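Local coordinates for MlnE (Bacillus amyloliquefaciens subsp. plantarum, PDB 5D2E), which forms the N-terminal B-type ketoreductase part of a macrolactin assembly-line synthase, binds NADP and probably reduces polyketide keto groups with NADPH, at residues N355-S360 with E398-F403. Residues are numbered along the deposited sequence; the frame is centred on the assembly and turned at random.
With NAP (NADP nicotinamide-adenine-dinucleotide phosphate), chain B.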
ATOM      1  N   ASN A 355      -0.068  25.264  -0.436  1.00 31.48           N
ATOM      2  CA  ASN A 355      -1.350  24.969  -1.069  1.00 33.48           C
ATOM      3  C   ASN A 355      -1.431  23.611  -1.683  1.00 33.28           C
ATOM      4  O   ASN A 355      -2.477  23.279  -2.201  1.00 30.47           O
ATOM      5  CB  ASN A 355      -1.615  25.955  -2.203  1.00 33.48           C
ATOM      6  CG  ASN A 355      -1.472  27.399  -1.753  1.00 36.26           C
ATOM      7  OD1 ASN A 355      -0.598  28.120  -2.240  1.00 35.42           O
ATOM      8  ND2 ASN A 355      -2.247  27.792  -0.736  1.00 36.50           N
ATOM      9  N   GLY A 356      -0.350  22.832  -1.721  1.00 31.52           N
ATOM     10  CA  GLY A 356      -0.477  21.504  -2.356  1.00 30.38           C
ATOM     11  C   GLY A 356       0.771  20.662  -2.170  1.00 32.75           C
ATOM     12  O   GLY A 356       1.859  21.252  -2.114  1.00 29.44           O
ATOM     13  N   ILE A 357       0.603  19.322  -2.090  1.00 28.81           N
ATOM     14  CA  ILE A 357       1.715  18.370  -1.960  1.00 29.33           C
ATOM     15  C   ILE A 357       1.523  17.272  -3.030  1.00 31.67           C
ATOM     16  O   ILE A 357       0.421  16.657  -3.103  1.00 28.67           O
ATOM     17  CB  ILE A 357       1.786  17.736  -0.590  1.00 29.96           C
ATOM     18  CG1 ILE A 357       2.007  18.795   0.435  1.00 30.42           C
ATOM     19  CG2 ILE A 357       2.872  16.626  -0.508  1.00 29.17           C
ATOM     20  CD1 ILE A 357       2.069  18.279   1.841  1.00 32.83           C
ATOM     21  N   LEU A 358       2.608  16.988  -3.779  1.00 28.38           N
ATOM     22  CA  LEU A 358       2.737  15.807  -4.620  1.00 28.99           C
ATOM     23  C   LEU A 358       3.838  15.005  -3.971  1.00 29.63           C
ATOM     24  O   LEU A 358       4.967  15.488  -3.793  1.00 26.03           O
ATOM     25  CB  LEU A 358       3.157  16.123  -6.046  1.00 28.05           C
ATOM     26  CG  LEU A 358       2.250  16.925  -6.942  1.00 33.31           C
ATOM     27  CD1 LEU A 358       2.857  17.029  -8.329  1.00 34.81           C
ATOM     28  CD2 LEU A 358       0.858  16.288  -7.085  1.00 34.21           C
ATOM     29  N   HIS A 359       3.486  13.804  -3.525  1.00 25.42           N
ATOM     30  CA  HIS A 359       4.450  12.972  -2.754  1.00 27.43           C
ATOM     31  C   HIS A 359       4.996  11.906  -3.642  1.00 27.92           C
ATOM     32  O   HIS A 359       4.364  10.881  -3.848  1.00 29.25           O
ATOM     33  CB  HIS A 359       3.750  12.426  -1.513  1.00 28.77           C
ATOM     34  CG  HIS A 359       4.591  11.551  -0.635  1.00 27.11           C
ATOM     35  ND1 HIS A 359       5.918  11.778  -0.370  1.00 26.12           N
ATOM     36  CD2 HIS A 359       4.264  10.414   0.033  1.00 26.36           C
ATOM     37  CE1 HIS A 359       6.360  10.853   0.470  1.00 29.08           C
ATOM     38  NE2 HIS A 359       5.364  10.018   0.720  1.00 25.77           N
ATOM     39  N   SER A 360       6.207  12.169  -4.199  1.00 28.54           N
ATOM     40  CA  SER A 360       6.805  11.294  -5.223  1.00 29.68           C
ATOM     41  C   SER A 360       8.049  10.606  -4.676  1.00 30.36           C
ATOM     42  O   SER A 360       8.639   9.773  -5.371  1.00 31.40           O
ATOM     43  CB  SER A 360       7.214  12.117  -6.475  1.00 30.01           C
ATOM     44  OG  SER A 360       7.450  11.284  -7.556  1.00 34.30           O
ATOM     45  N   GLU A 398      -2.368  23.430   7.154  1.00 35.53           N
ATOM     46  CA  GLU A 398      -2.191  24.183   5.934  1.00 35.14           C
ATOM     47  C   GLU A 398      -3.402  24.063   5.024  1.00 37.68           C
ATOM     48  O   GLU A 398      -4.098  23.016   4.999  1.00 36.21           O
ATOM     49  CB  GLU A 398      -0.880  23.796   5.233  1.00 35.64           C
ATOM     50  CG  GLU A 398       0.362  24.149   6.053  1.00 38.92           C
ATOM     51  CD  GLU A 398       0.450  25.646   6.372  1.00 44.54           C
ATOM     52  OE1 GLU A 398       0.322  26.433   5.424  1.00 45.30           O
ATOM     53  OE2 GLU A 398       0.609  26.014   7.555  1.00 52.22           O
ATOM     54  N   PRO A 399      -3.704  25.151   4.291  1.00 42.25           N
ATOM     55  CA  PRO A 399      -4.895  25.188   3.432  1.00 45.07           C
ATOM     56  C   PRO A 399      -4.598  24.443   2.102  1.00 44.32           C
ATOM     57  O   PRO A 399      -4.475  25.070   1.018  1.00 39.69           O
ATOM     58  CB  PRO A 399      -5.092  26.706   3.201  1.00 42.44           C
ATOM     59  CG  PRO A 399      -3.636  27.215   3.134  1.00 43.78           C
ATOM     60  CD  PRO A 399      -2.926  26.420   4.207  1.00 43.24           C
ATOM     61  N   LEU A 400      -4.423  23.119   2.182  1.00 39.02           N
ATOM     62  CA  LEU A 400      -4.023  22.387   0.992  1.00 32.75           C
ATOM     63  C   LEU A 400      -5.225  22.275   0.080  1.00 29.66           C
ATOM     64  O   LEU A 400      -6.320  21.887   0.486  1.00 31.90           O
ATOM     65  CB  LEU A 400      -3.488  20.973   1.325  1.00 30.27           C
ATOM     66  CG  LEU A 400      -2.331  20.872   2.304  1.00 31.24           C
ATOM     67  CD1 LEU A 400      -1.887  19.411   2.533  1.00 32.73           C
ATOM     68  CD2 LEU A 400      -1.124  21.682   1.831  1.00 30.19           C
ATOM     69  N   ASP A 401      -5.001  22.540  -1.174  1.00 28.94           N
ATOM     70  CA  ASP A 401      -5.945  22.214  -2.217  1.00 30.79           C
ATOM     71  C   ASP A 401      -5.847  20.752  -2.617  1.00 30.15           C
ATOM     72  O   ASP A 401      -6.810  20.194  -3.155  1.00 29.04           O
ATOM     73  CB  ASP A 401      -5.700  23.094  -3.440  1.00 30.16           C
ATOM     74  CG  ASP A 401      -6.082  24.573  -3.160  1.00 39.45           C
ATOM     75  OD1 ASP A 401      -7.164  24.760  -2.601  1.00 40.53           O
ATOM     76  OD2 ASP A 401      -5.317  25.532  -3.410  1.00 36.86           O
ATOM     77  N   PHE A 402      -4.652  20.165  -2.461  1.00 28.18           N
ATOM     78  CA  PHE A 402      -4.450  18.754  -2.839  1.00 25.95           C
ATOM     79  C   PHE A 402      -3.282  18.136  -2.093  1.00 26.49           C
ATOM     80  O   PHE A 402      -2.351  18.850  -1.579  1.00 29.24           O
ATOM     81  CB  PHE A 402      -4.341  18.523  -4.367  1.00 29.54           C
ATOM     82  CG  PHE A 402      -3.188  19.238  -5.000  1.00 30.65           C
ATOM     83  CD1 PHE A 402      -1.905  18.723  -4.884  1.00 28.85           C
ATOM     84  CD2 PHE A 402      -3.370  20.480  -5.605  1.00 32.61           C
ATOM     85  CE1 PHE A 402      -0.825  19.348  -5.431  1.00 28.80           C
ATOM     86  CE2 PHE A 402      -2.270  21.142  -6.158  1.00 33.02           C
ATOM     87  CZ  PHE A 402      -0.998  20.585  -6.051  1.00 30.82           C
ATOM     88  N   PHE A 403      -3.434  16.833  -1.866  1.00 26.36           N
ATOM     89  CA  PHE A 403      -2.394  15.979  -1.232  1.00 26.96           C
ATOM     90  C   PHE A 403      -2.457  14.722  -2.069  1.00 26.15           C
ATOM     91  O   PHE A 403      -3.431  13.959  -1.967  1.00 26.68           O
ATOM     92  CB  PHE A 403      -2.759  15.722   0.249  1.00 25.23           C
ATOM     93  CG  PHE A 403      -1.705  14.967   1.048  1.00 25.79           C
ATOM     94  CD1 PHE A 403      -1.580  13.605   0.932  1.00 27.21           C
ATOM     95  CD2 PHE A 403      -0.896  15.613   1.964  1.00 26.59           C
ATOM     96  CE1 PHE A 403      -0.648  12.914   1.688  1.00 27.93           C
ATOM     97  CE2 PHE A 403       0.023  14.925   2.746  1.00 27.85           C
ATOM     98  CZ  PHE A 403       0.139  13.570   2.622  1.00 25.60           C
TER
HETATM   99  PA  NAP B 601      13.172   8.442  -8.753  1.00 37.79           P
HETATM  100  O1A NAP B 601      13.675   9.238  -9.987  1.00 39.96           O
HETATM  101  O2A NAP B 601      14.091   7.600  -7.886  1.00 38.21           O
HETATM  102  O5B NAP B 601      12.599   9.603  -7.799  1.00 34.52           O
HETATM  103  C5B NAP B 601      12.255   9.290  -6.455  1.00 34.33           C
HETATM  104  C4B NAP B 601      12.923  10.377  -5.651  1.00 32.59           C
HETATM  105  O4B NAP B 601      12.620  10.139  -4.260  1.00 31.32           O
HETATM  106  C3B NAP B 601      14.474  10.401  -5.744  1.00 37.75           C
HETATM  107  O3B NAP B 601      14.918  11.582  -6.419  1.00 36.49           O
HETATM  108  C2B NAP B 601      14.941  10.441  -4.280  1.00 34.25           C
HETATM  109  O2B NAP B 601      15.965  11.378  -4.098  1.00 33.34           O
HETATM  110  C1B NAP B 601      13.637  10.778  -3.519  1.00 32.37           C
HETATM  111  N9A NAP B 601      13.571  10.239  -2.168  1.00 33.48           N
HETATM  112  C8A NAP B 601      13.714   8.917  -1.767  1.00 32.99           C
HETATM  113  N7A NAP B 601      13.645   8.806  -0.395  1.00 31.38           N
HETATM  114  C5A NAP B 601      13.380  10.041   0.075  1.00 31.69           C
HETATM  115  C6A NAP B 601      13.192  10.632   1.381  1.00 31.87           C
HETATM  116  N6A NAP B 601      13.217   9.792   2.468  1.00 36.22           N
HETATM  117  N1A NAP B 601      13.029  12.027   1.469  1.00 29.97           N
HETATM  118  C2A NAP B 601      13.010  12.786   0.358  1.00 33.64           C
HETATM  119  N3A NAP B 601      13.181  12.294  -0.901  1.00 35.38           N
HETATM  120  C4A NAP B 601      13.370  10.985  -1.094  1.00 32.23           C
HETATM  121  O3  NAP B 601      11.895   7.511  -9.155  1.00 39.12           O
HETATM  122  PN  NAP B 601      10.680   7.904 -10.156  1.00 41.92           P
HETATM  123  O1N NAP B 601      10.673   6.959 -11.345  1.00 44.91           O
HETATM  124  O2N NAP B 601      10.665   9.409 -10.207  1.00 40.25           O
HETATM  125  O5D NAP B 601       9.325   7.531  -9.357  1.00 47.23           O
HETATM  126  C5D NAP B 601       8.844   8.545  -8.427  1.00 47.29           C
HETATM  127  C4D NAP B 601       7.650   8.046  -7.601  1.00 45.78           C
HETATM  128  O4D NAP B 601       6.630   7.486  -8.416  1.00 42.29           O
HETATM  129  C3D NAP B 601       8.117   6.926  -6.663  1.00 46.67           C
HETATM  130  O3D NAP B 601       7.539   7.131  -5.386  1.00 40.74           O
HETATM  131  C2D NAP B 601       7.646   5.641  -7.321  1.00 49.10           C
HETATM  132  O2D NAP B 601       7.437   4.568  -6.359  1.00 49.66           O
HETATM  133  C1D NAP B 601       6.383   6.081  -8.116  1.00 46.46           C
HETATM  134  N1N NAP B 601       6.199   5.204  -9.301  1.00 48.81           N
HETATM  135  C2N NAP B 601       7.016   5.316 -10.411  1.00 47.89           C
HETATM  136  C3N NAP B 601       6.898   4.509 -11.558  1.00 47.03           C
HETATM  137  C7N NAP B 601       7.822   4.673 -12.796  1.00 50.30           C
HETATM  138  O7N NAP B 601       7.729   3.902 -13.755  1.00 41.04           O
HETATM  139  N7N NAP B 601       8.732   5.652 -12.904  1.00 47.65           N
HETATM  140  C4N NAP B 601       5.907   3.516 -11.536  1.00 41.10           C
HETATM  141  C5N NAP B 601       5.108   3.374 -10.394  1.00 45.13           C
HETATM  142  C6N NAP B 601       5.250   4.240  -9.293  1.00 47.13           C
HETATM  143  P2B NAP B 601      17.072  11.314  -2.884  1.00 36.08           P
HETATM  144  O1X NAP B 601      17.823   9.993  -2.968  1.00 36.16           O
HETATM  145  O2X NAP B 601      17.963  12.579  -3.097  1.00 36.27           O
HETATM  146  O3X NAP B 601      16.273  11.387  -1.612  1.00 39.49           O
HETATM  147  O   HOH W   1      -5.213  26.693  -0.916  1.00 43.65           O
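The ring of F402 lies over G356, whose CA sits under one face, 3.9 Å from the ring centroid and 17° off the ring normal, a CH-pi contact. I357 O lies at the edge of the same ring, near its plane, while L358 CD2 approaches CE1 obliquely. Two further rings meet F402: Y276, on strand 275-279, with its plane nearly parallel, and F268, steeply inclined. The ring of F403, on the other face of the sheet, has L400 CD1 meeting its rim in the ring plane, and I357 CD1 4.0 Å from its CD2. R435 makes a cation-pi contact with F403, and helix 386-394 packs against it. The example is two neighbouring parallel strands of a Rossmann-type KR domain, 356-359 and 402-408, and it illustrates how a glycine can admit a neighbour's aromatic ring: G356 has no side chain on the F402 side of the sheet, and the ring can lie directly against its CA. A chi1 of 61° tucks CG of F402 between N and C, which folds the ring back across the partner strand. F403 takes the other course: its CG is turned away from the backbone N (chi1 -174°), and its side chain runs side by side with I357.

Between the strands, I357 N donates to F402 O (3.0 Å). At the N-terminal end of this pairing, D401 N donates to N355 O at 2.8 Å. The side chain of N355 looks elsewhere for its main partner, OD1 accepting from V275 N, and its ND2 also reaches E353. At the other end, where strand 356-359 has run out, NADP O3D donates a hydrogen bond to S360 O (2.9 Å), linking this core pairing to the cofactor site. Back beside N355, one water donates to P399 O at 2.6 Å and to D401 OD2 at 2.8 Å, and weakly accepts from N355 ND2.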